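Local coordinates for gamma-butyrobetaine hydroxylase-like N-terminal domain-containing protein (Acidithiobacillus ferrooxidans, PDB 3LUU) that is of unknown function but binds a zinc ion and may take part in quinone biosynthesis, at residues A[25-30]-A[94-99]; A[74-79]-A[87-92]; A[62-67]-A[81-86]; A[14-19]-A[33-38]. One frame throughout, in Å; residues are numbered along the deposited sequence.

Interaction 1 of 4, residues A[25-30]-A[94-99]; sequences WADGHT and YLRRLD
Arg96 of helix 92-98 runs over the Trp25 indole, with His29 across one face of its guanidinium and the Asp27 carboxylate at the edge. Its chain bends at chi2 (61°), which lays CD over one face of the indole, 3.7 Å from the centroid of the five-membered ring, as a CH-pi contact. The guanidinium carries on over the same ring as a cation-pi partner, with the two planes 38° apart. Beyond the ring it grips Asp27 end-on: NH2 reaches OD2 of Asp27 on its syn side at 2.7 Å, while NH1 meets OD1 at 3.0 Å from above the carboxylate plane. The opposite face of that plane receives His29 N, closing an Asx turn. His29 also gives its NE2 proton to Asp99 OD2 (2.6 Å). A leucine in place of Arg96 would probably leave the Asp27 carboxylate without its cation and the indole without its cation-pi partner. NH1 also bonds Arg6 O; arginine suits the place, its charge probably stabilised by ring and acid together.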
loop_
_atom_site.group_PDB
_atom_site.type_symbol
_atom_site.label_atom_id
_atom_site.label_comp_id
_atom_site.label_asym_id
_atom_site.label_seq_id
_atom_site.Cartn_x
_atom_site.Cartn_y
_atom_site.Cartn_z
ATOM N N TRP A 25 -9.741 -3.656 7.510
ATOM C CA TRP A 25 -10.441 -2.376 7.665
ATOM C C TRP A 25 -11.645 -2.574 8.567
ATOM O O TRP A 25 -12.087 -3.705 8.734
ATOM C CB TRP A 25 -10.938 -1.904 6.310
ATOM C CG TRP A 25 -9.889 -1.704 5.254
ATOM C CD1 TRP A 25 -9.654 -2.513 4.191
ATOM C CD2 TRP A 25 -8.963 -0.624 5.153
ATOM N NE1 TRP A 25 -8.640 -2.000 3.423
ATOM C CE2 TRP A 25 -8.195 -0.840 3.999
ATOM C CE3 TRP A 25 -8.699 0.503 5.934
ATOM C CZ2 TRP A 25 -7.194 0.068 3.571
ATOM C CZ3 TRP A 25 -7.722 1.396 5.520
ATOM C CH2 TRP A 25 -6.966 1.162 4.349
ATOM N N ALA A 26 -12.196 -1.479 9.078
ATOM C CA ALA A 26 -13.318 -1.528 10.035
ATOM C C ALA A 26 -14.675 -1.979 9.429
ATOM O O ALA A 26 -15.546 -2.420 10.175
ATOM C CB ALA A 26 -13.452 -0.204 10.740
ATOM N N ASP A 27 -14.865 -1.905 8.104
ATOM C CA ASP A 27 -16.091 -2.453 7.477
ATOM C C ASP A 27 -16.025 -4.010 7.286
ATOM O O ASP A 27 -16.897 -4.619 6.634
ATOM C CB ASP A 27 -16.373 -1.738 6.130
ATOM C CG ASP A 27 -15.349 -2.080 5.061
ATOM O OD1 ASP A 27 -14.195 -2.427 5.459
ATOM O OD2 ASP A 27 -15.688 -2.031 3.830
ATOM N N GLY A 28 -14.959 -4.629 7.814
ATOM C CA GLY A 28 -14.726 -6.075 7.697
ATOM C C GLY A 28 -14.000 -6.489 6.444
ATOM O O GLY A 28 -13.718 -7.663 6.252
ATOM N N HIS A 29 -13.694 -5.536 5.569
ATOM C CA HIS A 29 -12.976 -5.857 4.366
ATOM C C HIS A 29 -11.475 -6.001 4.686
ATOM O O HIS A 29 -10.979 -5.352 5.588
ATOM C CB HIS A 29 -13.193 -4.755 3.317
ATOM C CG HIS A 29 -12.606 -5.088 1.995
ATOM N ND1 HIS A 29 -12.943 -6.234 1.314
ATOM C CD2 HIS A 29 -11.683 -4.451 1.235
ATOM C CE1 HIS A 29 -12.260 -6.291 0.185
ATOM N NE2 HIS A 29 -11.487 -5.223 0.114
ATOM N N THR A 30 -10.788 -6.886 3.961
ATOM C CA THR A 30 -9.323 -6.950 3.971
ATOM C C THR A 30 -8.855 -6.699 2.547
ATOM O O THR A 30 -9.269 -7.403 1.608
ATOM C CB THR A 30 -8.796 -8.299 4.473
ATOM O OG1 THR A 30 -9.316 -8.538 5.773
ATOM C CG2 THR A 30 -7.234 -8.323 4.536
ATOM N N TYR A 94 -6.485 6.469 -0.010
ATOM C CA TYR A 94 -5.829 6.045 -1.245
ATOM C C TYR A 94 -5.628 4.523 -1.323
ATOM O O TYR A 94 -5.896 3.928 -2.347
ATOM C CB TYR A 94 -4.478 6.721 -1.361
ATOM C CG TYR A 94 -3.796 6.550 -2.678
ATOM C CD1 TYR A 94 -4.335 7.085 -3.829
ATOM C CD2 TYR A 94 -2.612 5.896 -2.775
ATOM C CE1 TYR A 94 -3.714 6.938 -5.034
ATOM C CE2 TYR A 94 -1.978 5.755 -3.985
ATOM C CZ TYR A 94 -2.526 6.275 -5.099
ATOM O OH TYR A 94 -1.868 6.147 -6.296
ATOM N N LEU A 95 -5.146 3.909 -0.250
ATOM C CA LEU A 95 -4.948 2.465 -0.222
ATOM C C LEU A 95 -6.255 1.734 -0.454
ATOM O O LEU A 95 -6.330 0.790 -1.263
ATOM C CB LEU A 95 -4.362 2.014 1.104
ATOM C CG LEU A 95 -2.936 2.393 1.376
ATOM C CD1 LEU A 95 -2.628 2.037 2.832
ATOM C CD2 LEU A 95 -2.021 1.668 0.405
ATOM N N ARG A 96 -7.306 2.178 0.225
ATOM C CA ARG A 96 -8.613 1.572 0.019
ATOM C C ARG A 96 -9.090 1.690 -1.439
ATOM O O ARG A 96 -9.629 0.723 -2.002
ATOM C CB ARG A 96 -9.624 2.168 0.992
ATOM C CG ARG A 96 -10.903 1.472 1.045
ATOM C CD ARG A 96 -10.768 0.036 1.483
ATOM N NE ARG A 96 -12.039 -0.629 1.235
ATOM C CZ ARG A 96 -12.921 -0.995 2.158
ATOM N NH1 ARG A 96 -12.713 -0.796 3.466
ATOM N NH2 ARG A 96 -14.038 -1.575 1.750
ATOM N N ARG A 97 -8.882 2.866 -2.027
ATOM C CA ARG A 97 -9.207 3.157 -3.425
ATOM C C ARG A 97 -8.450 2.261 -4.404
ATOM O O ARG A 97 -8.999 1.890 -5.445
ATOM C CB ARG A 97 -8.928 4.645 -3.758
ATOM C CG ARG A 97 -10.173 5.578 -3.812
ATOM C CD ARG A 97 -9.822 7.105 -3.926
ATOM N NE ARG A 97 -8.584 7.386 -4.689
ATOM C CZ ARG A 97 -8.479 8.067 -5.842
ATOM N NH1 ARG A 97 -9.542 8.616 -6.443
ATOM N NH2 ARG A 97 -7.272 8.222 -6.397
ATOM N N LEU A 98 -7.200 1.912 -4.079
ATOM C CA LEU A 98 -6.418 0.993 -4.924
ATOM C C LEU A 98 -7.009 -0.402 -4.994
ATOM O O LEU A 98 -6.726 -1.129 -5.933
ATOM C CB LEU A 98 -4.948 0.894 -4.497
ATOM C CG LEU A 98 -4.049 2.099 -4.733
ATOM C CD1 LEU A 98 -2.667 1.714 -4.205
ATOM C CD2 LEU A 98 -3.947 2.597 -6.183
ATOM N N ASP A 99 -7.817 -0.791 -4.010
ATOM C CA ASP A 99 -8.512 -2.086 -4.068
ATOM C C ASP A 99 -9.413 -2.247 -5.324
ATOM O O ASP A 99 -9.617 -3.360 -5.815
ATOM C CB ASP A 99 -9.358 -2.297 -2.808
ATOM C CG ASP A 99 -9.036 -3.583 -2.078
ATOM O OD1 ASP A 99 -8.173 -4.390 -2.506
ATOM O OD2 ASP A 99 -9.672 -3.765 -1.037
#

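Interaction 2 of 4, residues A[74-79]-A[87-92]; sequences HYAVQL and TGIFTW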
loop_
_atom_site.group_PDB
_atom_site.type_symbol
_atom_site.label_atom_id
_atom_site.label_comp_id
_atom_site.label_asym_id
_atom_site.label_seq_id
_atom_site.Cartn_x
_atom_site.Cartn_y
_atom_site.Cartn_z
ATOM N N HIS A 74 -1.711 9.707 11.886
ATOM C CA HIS A 74 -2.810 8.752 11.903
ATOM C C HIS A 74 -3.449 8.549 10.540
ATOM O O HIS A 74 -4.360 7.763 10.413
ATOM C CB HIS A 74 -3.887 9.245 12.880
ATOM C CG HIS A 74 -3.461 9.184 14.313
ATOM N ND1 HIS A 74 -3.006 8.020 14.902
ATOM C CD2 HIS A 74 -3.426 10.134 15.279
ATOM C CE1 HIS A 74 -2.699 8.261 16.165
ATOM N NE2 HIS A 74 -2.952 9.533 16.421
ATOM N N TYR A 75 -2.981 9.235 9.512
ATOM C CA TYR A 75 -3.723 9.309 8.259
ATOM C C TYR A 75 -3.057 8.553 7.124
ATOM O O TYR A 75 -3.688 8.308 6.089
ATOM C CB TYR A 75 -3.928 10.781 7.855
ATOM C CG TYR A 75 -2.664 11.489 7.316
ATOM C CD1 TYR A 75 -1.708 12.040 8.179
ATOM C CD2 TYR A 75 -2.442 11.622 5.936
ATOM C CE1 TYR A 75 -0.548 12.697 7.670
ATOM C CE2 TYR A 75 -1.280 12.266 5.420
ATOM C CZ TYR A 75 -0.337 12.801 6.288
ATOM O OH TYR A 75 0.792 13.434 5.768
ATOM N N ALA A 76 -1.792 8.168 7.284
ATOM C CA ALA A 76 -1.089 7.550 6.172
ATOM C C ALA A 76 0.009 6.578 6.623
ATOM O O ALA A 76 0.259 6.400 7.820
ATOM C CB ALA A 76 -0.527 8.645 5.279
ATOM N N VAL A 77 0.586 5.881 5.650
ATOM C CA VAL A 77 1.809 5.112 5.837
ATOM C C VAL A 77 2.811 5.495 4.727
ATOM O O VAL A 77 2.435 5.808 3.590
ATOM C CB VAL A 77 1.645 3.536 5.813
ATOM C CG1 VAL A 77 1.142 3.008 7.152
ATOM C CG2 VAL A 77 0.815 3.035 4.583
ATOM N N GLN A 78 4.082 5.451 5.086
ATOM C CA GLN A 78 5.164 5.638 4.156
ATOM C C GLN A 78 5.635 4.227 3.818
ATOM O O GLN A 78 5.960 3.432 4.725
ATOM C CB GLN A 78 6.286 6.403 4.834
ATOM C CG GLN A 78 7.480 6.704 3.945
ATOM C CD GLN A 78 8.672 7.275 4.720
ATOM O OE1 GLN A 78 9.014 6.825 5.845
ATOM N NE2 GLN A 78 9.338 8.230 4.108
ATOM N N LEU A 79 5.691 3.906 2.538
ATOM C CA LEU A 79 6.203 2.594 2.124
ATOM C C LEU A 79 7.630 2.780 1.597
ATOM O O LEU A 79 7.903 3.703 0.824
ATOM C CB LEU A 79 5.312 1.939 1.077
ATOM C CG LEU A 79 3.843 1.708 1.404
ATOM C CD1 LEU A 79 3.219 0.857 0.328
ATOM C CD2 LEU A 79 3.675 1.116 2.804
ATOM N N THR A 87 9.917 7.830 -0.780
ATOM C CA THR A 87 8.779 8.705 -0.800
ATOM C C THR A 87 7.681 7.701 -1.158
ATOM O O THR A 87 7.929 6.488 -1.387
ATOM C CB THR A 87 8.874 9.878 -1.852
ATOM O OG1 THR A 87 10.241 10.231 -2.086
ATOM C CG2 THR A 87 8.104 11.114 -1.356
ATOM N N GLY A 88 6.464 8.198 -1.171
ATOM C CA GLY A 88 5.327 7.350 -1.300
ATOM C C GLY A 88 4.731 7.349 0.070
ATOM O O GLY A 88 5.027 6.458 0.870
ATOM N N ILE A 89 3.942 8.388 0.332
ATOM C CA ILE A 89 3.085 8.443 1.513
ATOM C C ILE A 89 1.734 8.033 0.959
ATOM O O ILE A 89 1.243 8.629 0.008
ATOM C CB ILE A 89 3.016 9.837 2.142
ATOM C CG1 ILE A 89 4.420 10.314 2.576
ATOM C CG2 ILE A 89 2.038 9.877 3.318
ATOM C CD1 ILE A 89 5.047 9.530 3.716
ATOM N N PHE A 90 1.178 6.967 1.512
ATOM C CA PHE A 90 -0.092 6.428 1.053
ATOM C C PHE A 90 -1.113 6.693 2.139
ATOM O O PHE A 90 -1.000 6.136 3.250
ATOM C CB PHE A 90 -0.008 4.927 0.846
ATOM C CG PHE A 90 0.853 4.496 -0.317
ATOM C CD1 PHE A 90 2.233 4.614 -0.254
ATOM C CD2 PHE A 90 0.282 3.893 -1.432
ATOM C CE1 PHE A 90 3.031 4.179 -1.285
ATOM C CE2 PHE A 90 1.093 3.477 -2.482
ATOM C CZ PHE A 90 2.460 3.627 -2.397
ATOM N N THR A 91 -2.123 7.501 1.832
ATOM C CA THR A 91 -3.187 7.707 2.801
ATOM C C THR A 91 -4.046 6.439 2.842
ATOM O O THR A 91 -4.080 5.661 1.878
ATOM C CB THR A 91 -4.062 8.907 2.489
ATOM O OG1 THR A 91 -4.807 8.684 1.282
ATOM C CG2 THR A 91 -3.212 10.164 2.342
ATOM N N TRP A 92 -4.721 6.232 3.967
ATOM C CA TRP A 92 -5.677 5.140 4.118
ATOM C C TRP A 92 -6.751 5.161 3.020
ATOM O O TRP A 92 -7.053 4.128 2.429
ATOM C CB TRP A 92 -6.327 5.186 5.500
ATOM C CG TRP A 92 -5.343 5.157 6.632
ATOM C CD1 TRP A 92 -5.308 6.007 7.699
ATOM C CD2 TRP A 92 -4.259 4.241 6.814
ATOM N NE1 TRP A 92 -4.272 5.676 8.534
ATOM C CE2 TRP A 92 -3.608 4.600 8.019
ATOM C CE3 TRP A 92 -3.787 3.135 6.099
ATOM C CZ2 TRP A 92 -2.500 3.903 8.511
ATOM C CZ3 TRP A 92 -2.685 2.436 6.596
ATOM C CH2 TRP A 92 -2.056 2.833 7.787
#
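Trp92 swings its indole back across the start of strand 76-81. Its CB stands 4.1 Å from Tyr75 O, the acceptor that takes the Trp92 backbone N-H, and CG anti to the carbonyl carbon (chi1 -56°) turns the indole over that oxygen. CG and CD1 both pass over it, CD1 at 3.2 Å from Tyr75 O. NE1 then donates to His74 O at 2.8 Å; the acceptor lies in the indole plane, although the N-H arrives from above the carbonyl plane of His74. Ala76 N sits over one face of the ring. At the far rim CH2 presses on Val77 CG1, only 3.3 Å away. A tryptophan suits the place, since one side chain supplies both a donor for a loop carbonyl and a broad apolar surface for the valine.

Further along, Val77 and Phe90 form a hydrogen-bonded pair, with Phe90 N to Val77 O at 2.7 Å and nearly straight. Leu79 lays CD1 over one face of the Phe90 ring, a CH-pi contact 3.9 Å from its centroid. The face bearing Ala76 and Ile89 is tight, Ala76 CB being 3.5 Å from Ile89 CG2. Gly88 takes backbone angles that would jam a CB against the preceding carbonyl. The whole is an antiparallel beta hairpin running straight into helix 92-98, whose N-cap is Thr91, with OG1 bonded to Tyr94 N.

Interaction 3 of 4, residues A[62-67]-A[81-86]; sequences EHVSVV and FSDGHN
Val66 and Phe81 face each other as a non-hydrogen-bonded pair at the end of two antiparallel strands, 66-72 and 76-81, just where the second enters a type I turn from Phe81 to Gly84. Their side chains lie on the same face of the sheet and pass at a slant, Val66 CG2 coming to 3.5 Å from Phe81 CE1. The aromatic ring is directed there by CG standing anti to the carbonyl carbon (chi1 -66°), and Cys42 and Arg39 also touch it. Val64 adds its CG1 branch beside the root of the phenylalanine, 3.9 Å from Phe81 CB. A branched valine can do this while the same methyl lies against the Asp83 carboxylate, whose OD2 makes salt bridges to Arg39 and Lys61.

The CB of Ser65 points away, though its OG still touches Ser82 CB, whereas Ser82 leans toward the segment 62-67 and Val67 covers its CB with CG1. Two hydrogen bonds join the serines, one between backbones and one to the Ser82 hydroxyl. Ser82 N donates to Ser65 O at 2.9 Å, in the carbonyl plane, and Phe81 CA-H touches the same oxygen. A small hydroxyl suits position 82, since it can stand in for a main-chain acceptor beyond the end of the regular strand pairing. Ser82 OG, held between its own backbone N and carbonyl carbon (chi1 67°), accepts the Ser65 N-H at 2.9 Å with an almost linear angle of 172°.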
loop_
_atom_site.group_PDB
_atom_site.type_symbol
_atom_site.label_atom_id
_atom_site.label_comp_id
_atom_site.label_asym_id
_atom_site.label_seq_id
_atom_site.Cartn_x
_atom_site.Cartn_y
_atom_site.Cartn_z
ATOM N N GLU A 62 7.675 -5.650 -11.175
ATOM C CA GLU A 62 7.166 -6.927 -10.685
ATOM C C GLU A 62 8.035 -7.575 -9.592
ATOM O O GLU A 62 7.542 -8.340 -8.761
ATOM C CB GLU A 62 6.902 -7.907 -11.825
ATOM C CG GLU A 62 8.124 -8.425 -12.567
ATOM C CD GLU A 62 8.496 -7.565 -13.764
ATOM O OE1 GLU A 62 8.121 -6.367 -13.788
ATOM O OE2 GLU A 62 9.154 -8.101 -14.684
ATOM N N HIS A 63 9.322 -7.249 -9.583
ATOM C CA HIS A 63 10.217 -7.804 -8.576
ATOM C C HIS A 63 10.459 -6.880 -7.398
ATOM O O HIS A 63 11.195 -7.240 -6.471
ATOM C CB HIS A 63 11.515 -8.275 -9.224
ATOM C CG HIS A 63 11.378 -9.614 -9.906
ATOM N ND1 HIS A 63 11.491 -9.781 -11.272
ATOM C CD2 HIS A 63 11.110 -10.845 -9.401
ATOM C CE1 HIS A 63 11.317 -11.055 -11.575
ATOM N NE2 HIS A 63 11.080 -11.721 -10.459
ATOM N N VAL A 64 9.770 -5.742 -7.352
ATOM C CA VAL A 64 9.983 -4.790 -6.258
ATOM C C VAL A 64 9.241 -5.283 -4.994
ATOM O O VAL A 64 8.177 -5.945 -5.089
ATOM C CB VAL A 64 9.640 -3.347 -6.742
ATOM C CG1 VAL A 64 9.771 -2.348 -5.645
ATOM C CG2 VAL A 64 10.625 -2.974 -7.951
ATOM N N SER A 65 9.851 -5.076 -3.821
ATOM C CA SER A 65 9.178 -5.401 -2.581
ATOM C C SER A 65 9.080 -4.190 -1.658
ATOM O O SER A 65 9.799 -3.219 -1.818
ATOM C CB SER A 65 9.856 -6.579 -1.876
ATOM O OG SER A 65 11.117 -6.193 -1.381
ATOM N N VAL A 66 8.125 -4.248 -0.726
ATOM C CA VAL A 66 8.018 -3.287 0.346
ATOM C C VAL A 66 8.935 -3.792 1.461
ATOM O O VAL A 66 8.748 -4.884 2.019
ATOM C CB VAL A 66 6.571 -3.114 0.817
ATOM C CG1 VAL A 66 6.514 -2.268 2.063
ATOM C CG2 VAL A 66 5.729 -2.498 -0.322
ATOM N N VAL A 67 9.961 -3.014 1.742
ATOM C CA VAL A 67 10.934 -3.361 2.770
ATOM C C VAL A 67 10.524 -2.866 4.152
ATOM O O VAL A 67 10.860 -3.503 5.151
ATOM C CB VAL A 67 12.346 -2.934 2.371
ATOM C CG1 VAL A 67 12.733 -3.693 1.107
ATOM C CG2 VAL A 67 12.457 -1.449 2.175
ATOM N N PHE A 81 10.524 0.943 -0.565
ATOM C CA PHE A 81 10.601 -0.085 -1.582
ATOM C C PHE A 81 12.044 -0.525 -1.830
ATOM O O PHE A 81 13.007 0.190 -1.510
ATOM C CB PHE A 81 9.978 0.416 -2.892
ATOM C CG PHE A 81 8.491 0.668 -2.809
ATOM C CD1 PHE A 81 7.588 -0.377 -2.949
ATOM C CD2 PHE A 81 7.999 1.952 -2.653
ATOM C CE1 PHE A 81 6.207 -0.143 -2.903
ATOM C CE2 PHE A 81 6.626 2.197 -2.599
ATOM C CZ PHE A 81 5.734 1.132 -2.725
ATOM N N SER A 82 12.174 -1.718 -2.401
ATOM C CA SER A 82 13.473 -2.342 -2.614
ATOM C C SER A 82 14.274 -1.722 -3.784
ATOM O O SER A 82 15.467 -1.958 -3.894
ATOM C CB SER A 82 13.280 -3.844 -2.786
ATOM O OG SER A 82 12.590 -4.122 -3.980
ATOM N N ASP A 83 13.628 -0.934 -4.645
ATOM C CA ASP A 83 14.346 -0.156 -5.666
ATOM C C ASP A 83 14.877 1.224 -5.165
ATOM O O ASP A 83 15.347 2.001 -5.978
ATOM C CB ASP A 83 13.508 -0.019 -6.953
ATOM C CG ASP A 83 12.184 0.710 -6.732
ATOM O OD1 ASP A 83 11.766 0.914 -5.578
ATOM O OD2 ASP A 83 11.569 1.116 -7.720
ATOM N N GLY A 84 14.847 1.500 -3.847
ATOM C CA GLY A 84 15.346 2.783 -3.235
ATOM C C GLY A 84 14.259 3.851 -3.007
ATOM O O GLY A 84 14.438 4.854 -2.276
ATOM N N HIS A 85 13.111 3.628 -3.634
ATOM C CA HIS A 85 12.064 4.622 -3.582
ATOM C C HIS A 85 11.324 4.517 -2.242
ATOM O O HIS A 85 10.974 3.447 -1.758
ATOM C CB HIS A 85 11.232 4.575 -4.861
ATOM C CG HIS A 85 12.035 4.943 -6.076
ATOM N ND1 HIS A 85 12.172 6.245 -6.512
ATOM C CD2 HIS A 85 12.815 4.191 -6.890
ATOM C CE1 HIS A 85 12.960 6.271 -7.573
ATOM N NE2 HIS A 85 13.364 5.037 -7.822
ATOM N N ASN A 86 11.175 5.658 -1.611
ATOM C CA ASN A 86 10.827 5.701 -0.180
ATOM C C ASN A 86 10.076 6.940 0.198
ATOM O O ASN A 86 9.723 7.130 1.359
ATOM C CB ASN A 86 12.100 5.623 0.677
#

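Interaction 4 of 4, residues A[14-19]-A[33-38]; sequences PLMISR and LTFEHL. With ZN (zinc ion), chain B.
The start of the zinc-bearing helix 35-40 is held against the turn after strand 9-15, with Phe35 as the wedge between them. Phe35 N donates to Arg19 O at 2.9 Å, from above the carbonyl plane. A water accepts from Glu36 N and donates to the same Arg19 oxygen. The phenyl ring lies against the Arg19 backbone: carbonyl C stands over its centre, and CA makes a CH-pi contact 4.0 Å from the centroid. At the ring's far end CZ lies 3.5 Å from Leu15 O, with Pro14 CB at the edge. In one of its conformers Met16, a selenomethionine whose chain curls back at chi2 and chi3, makes an oblique Met-aromatic approach, SE lying 3.8 Å from Phe35 CE2. A flat, apolar ring suits a slot covered on one face by the Arg19 backbone. An alanine here is likely to open a gap beside CA and C of Arg19. Thr34 caps the helix, its OG1 accepting from His37 N at 3.0 Å. His37 NE2 in turn binds zinc at 2.0 Å, the site being completed by Glu41 and Glu101. This is a strand-to-helix junction with a threonine N-cap, leading directly into a histidine and glutamate zinc site.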
loop_
_atom_site.group_PDB
_atom_site.type_symbol
_atom_site.label_atom_id
_atom_site.label_comp_id
_atom_site.label_asym_id
_atom_site.label_seq_id
_atom_site.Cartn_x
_atom_site.Cartn_y
_atom_site.Cartn_z
ATOM N N PRO A 14 2.448 -6.707 5.833
ATOM C CA PRO A 14 3.187 -6.847 4.586
ATOM C C PRO A 14 3.829 -8.242 4.481
ATOM O O PRO A 14 4.655 -8.620 5.327
ATOM C CB PRO A 14 4.225 -5.733 4.664
ATOM C CG PRO A 14 4.376 -5.415 6.097
ATOM C CD PRO A 14 3.161 -5.910 6.839
ATOM N N LEU A 15 3.422 -9.011 3.468
ATOM C CA LEU A 15 3.823 -10.418 3.309
ATOM C C LEU A 15 4.913 -10.529 2.249
ATOM O O LEU A 15 4.661 -10.385 1.061
ATOM C CB LEU A 15 2.608 -11.288 2.970
ATOM C CG LEU A 15 1.413 -11.300 3.959
ATOM C CD1 LEU A 15 0.165 -11.918 3.303
ATOM C CD2 LEU A 15 1.792 -12.023 5.293
HETATM N N MSE A 16 6.140 -10.782 2.690
HETATM C CA MSE A 16 7.295 -10.795 1.795
HETATM C C MSE A 16 7.295 -11.960 0.813
HETATM O O MSE A 16 7.755 -11.813 -0.301
HETATM C CB MSE A 16 8.603 -10.830 2.581
HETATM C CG MSE A 16 8.744 -9.765 3.625
HETATM SE SE MSE A 16 8.581 -8.013 2.802
HETATM C CE MSE A 16 9.849 -8.346 1.351
ATOM N N ILE A 17 6.809 -13.120 1.233
ATOM C CA ILE A 17 6.864 -14.297 0.364
ATOM C C ILE A 17 5.850 -14.155 -0.781
ATOM O O ILE A 17 6.211 -14.284 -1.924
ATOM C CB ILE A 17 6.682 -15.637 1.171
ATOM C CG1 ILE A 17 7.738 -15.725 2.306
ATOM C CG2 ILE A 17 6.752 -16.885 0.256
ATOM C CD1 ILE A 17 9.153 -15.522 1.851
ATOM N N SER A 18 4.600 -13.857 -0.459
ATOM C CA SER A 18 3.567 -13.669 -1.448
ATOM C C SER A 18 3.575 -12.292 -2.157
ATOM O O SER A 18 2.918 -12.109 -3.171
ATOM C CB SER A 18 2.221 -13.970 -0.820
ATOM O OG SER A 18 1.970 -13.093 0.250
ATOM N N ARG A 19 4.332 -11.343 -1.620
ATOM C CA ARG A 19 4.511 -10.011 -2.189
ATOM C C ARG A 19 3.216 -9.223 -2.258
ATOM O O ARG A 19 2.918 -8.577 -3.280
ATOM C CB ARG A 19 5.252 -10.047 -3.529
ATOM C CG ARG A 19 6.540 -10.864 -3.431
ATOM C CD ARG A 19 7.751 -10.242 -4.129
ATOM N NE ARG A 19 7.693 -10.344 -5.589
ATOM C CZ ARG A 19 7.858 -11.466 -6.305
ATOM N NH1 ARG A 19 8.072 -12.641 -5.713
ATOM N NH2 ARG A 19 7.800 -11.417 -7.641
ATOM N N LEU A 33 -3.167 -5.947 -1.504
ATOM C CA LEU A 33 -2.583 -5.102 -2.526
ATOM C C LEU A 33 -1.173 -5.598 -2.814
ATOM O O LEU A 33 -0.366 -5.678 -1.891
ATOM C CB LEU A 33 -2.558 -3.656 -2.046
ATOM C CG LEU A 33 -3.940 -3.012 -1.908
ATOM C CD1 LEU A 33 -3.802 -1.704 -1.152
ATOM C CD2 LEU A 33 -4.531 -2.832 -3.313
ATOM N N THR A 34 -0.882 -5.967 -4.071
ATOM C CA THR A 34 0.472 -6.450 -4.381
ATOM C C THR A 34 1.503 -5.325 -4.191
ATOM O O THR A 34 1.246 -4.124 -4.441
ATOM C CB THR A 34 0.619 -7.042 -5.807
ATOM O OG1 THR A 34 0.396 -6.020 -6.764
ATOM C CG2 THR A 34 -0.345 -8.223 -6.038
ATOM N N PHE A 35 2.693 -5.720 -3.760
ATOM C CA PHE A 35 3.816 -4.777 -3.698
ATOM C C PHE A 35 4.023 -4.064 -5.034
ATOM O O PHE A 35 4.311 -2.861 -5.076
ATOM C CB PHE A 35 5.087 -5.539 -3.304
ATOM C CG PHE A 35 5.093 -6.045 -1.867
ATOM C CD1 PHE A 35 4.137 -5.649 -0.941
ATOM C CD2 PHE A 35 6.112 -6.865 -1.414
ATOM C CE1 PHE A 35 4.167 -6.094 0.366
ATOM C CE2 PHE A 35 6.135 -7.302 -0.069
ATOM C CZ PHE A 35 5.163 -6.890 0.806
ATOM N N GLU A 36 3.903 -4.821 -6.127
ATOM C CA GLU A 36 4.052 -4.277 -7.469
ATOM C C GLU A 36 3.060 -3.160 -7.727
ATOM O O GLU A 36 3.427 -2.113 -8.206
ATOM C CB GLU A 36 3.809 -5.358 -8.498
ATOM C CG GLU A 36 3.936 -4.870 -9.935
ATOM C CD GLU A 36 3.481 -5.897 -10.971
ATOM O OE1 GLU A 36 2.621 -6.761 -10.661
ATOM O OE2 GLU A 36 4.011 -5.833 -12.106
ATOM N N HIS A 37 1.787 -3.437 -7.460
ATOM C CA HIS A 37 0.704 -2.468 -7.641
ATOM C C HIS A 37 0.951 -1.199 -6.834
ATOM O O HIS A 37 0.873 -0.087 -7.368
ATOM C CB HIS A 37 -0.618 -3.140 -7.277
ATOM C CG HIS A 37 -1.842 -2.360 -7.633
ATOM N ND1 HIS A 37 -3.094 -2.731 -7.201
ATOM C CD2 HIS A 37 -2.018 -1.257 -8.389
ATOM C CE1 HIS A 37 -3.987 -1.884 -7.668
ATOM N NE2 HIS A 37 -3.359 -0.977 -8.383
ATOM N N LEU A 38 1.323 -1.370 -5.572
ATOM C CA LEU A 38 1.634 -0.233 -4.709
ATOM C C LEU A 38 2.786 0.621 -5.289
ATOM O O LEU A 38 2.739 1.861 -5.310
ATOM C CB LEU A 38 1.974 -0.728 -3.290
ATOM C CG LEU A 38 0.819 -1.326 -2.474
ATOM C CD1 LEU A 38 1.383 -2.158 -1.339
ATOM C CD2 LEU A 38 -0.099 -0.231 -1.946
HETATM ZN ZN ZN B . -4.291 0.337 -9.628
HETATM O O HOH W 1 4.055 -7.792 -5.899
#

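In the fold
Along the chain, interactions 2 and 3 lie inside the loop closed by interaction 1, interlocked with each other, while interaction 4 crosses interaction 1 and closes before either of them opens. Interactions 2 and 3 share the sheet of strands 66-72, 76-81 and 89-91; interaction 4 joins the other three-stranded sheet to helix 35-40, and interaction 1 ties that sheet's loop to helix 92-98. Centres range from about 10 Å apart (3 and 4) to about 22 Å (1 and 3). Leu95 of interaction 1 packs on Phe90 of interaction 2 and Leu38 of interaction 4, joining both helices to strand 89-91. The zinc, bound by His37, Glu41 and Glu101, links helix 35-40 to the chain's C-terminal end.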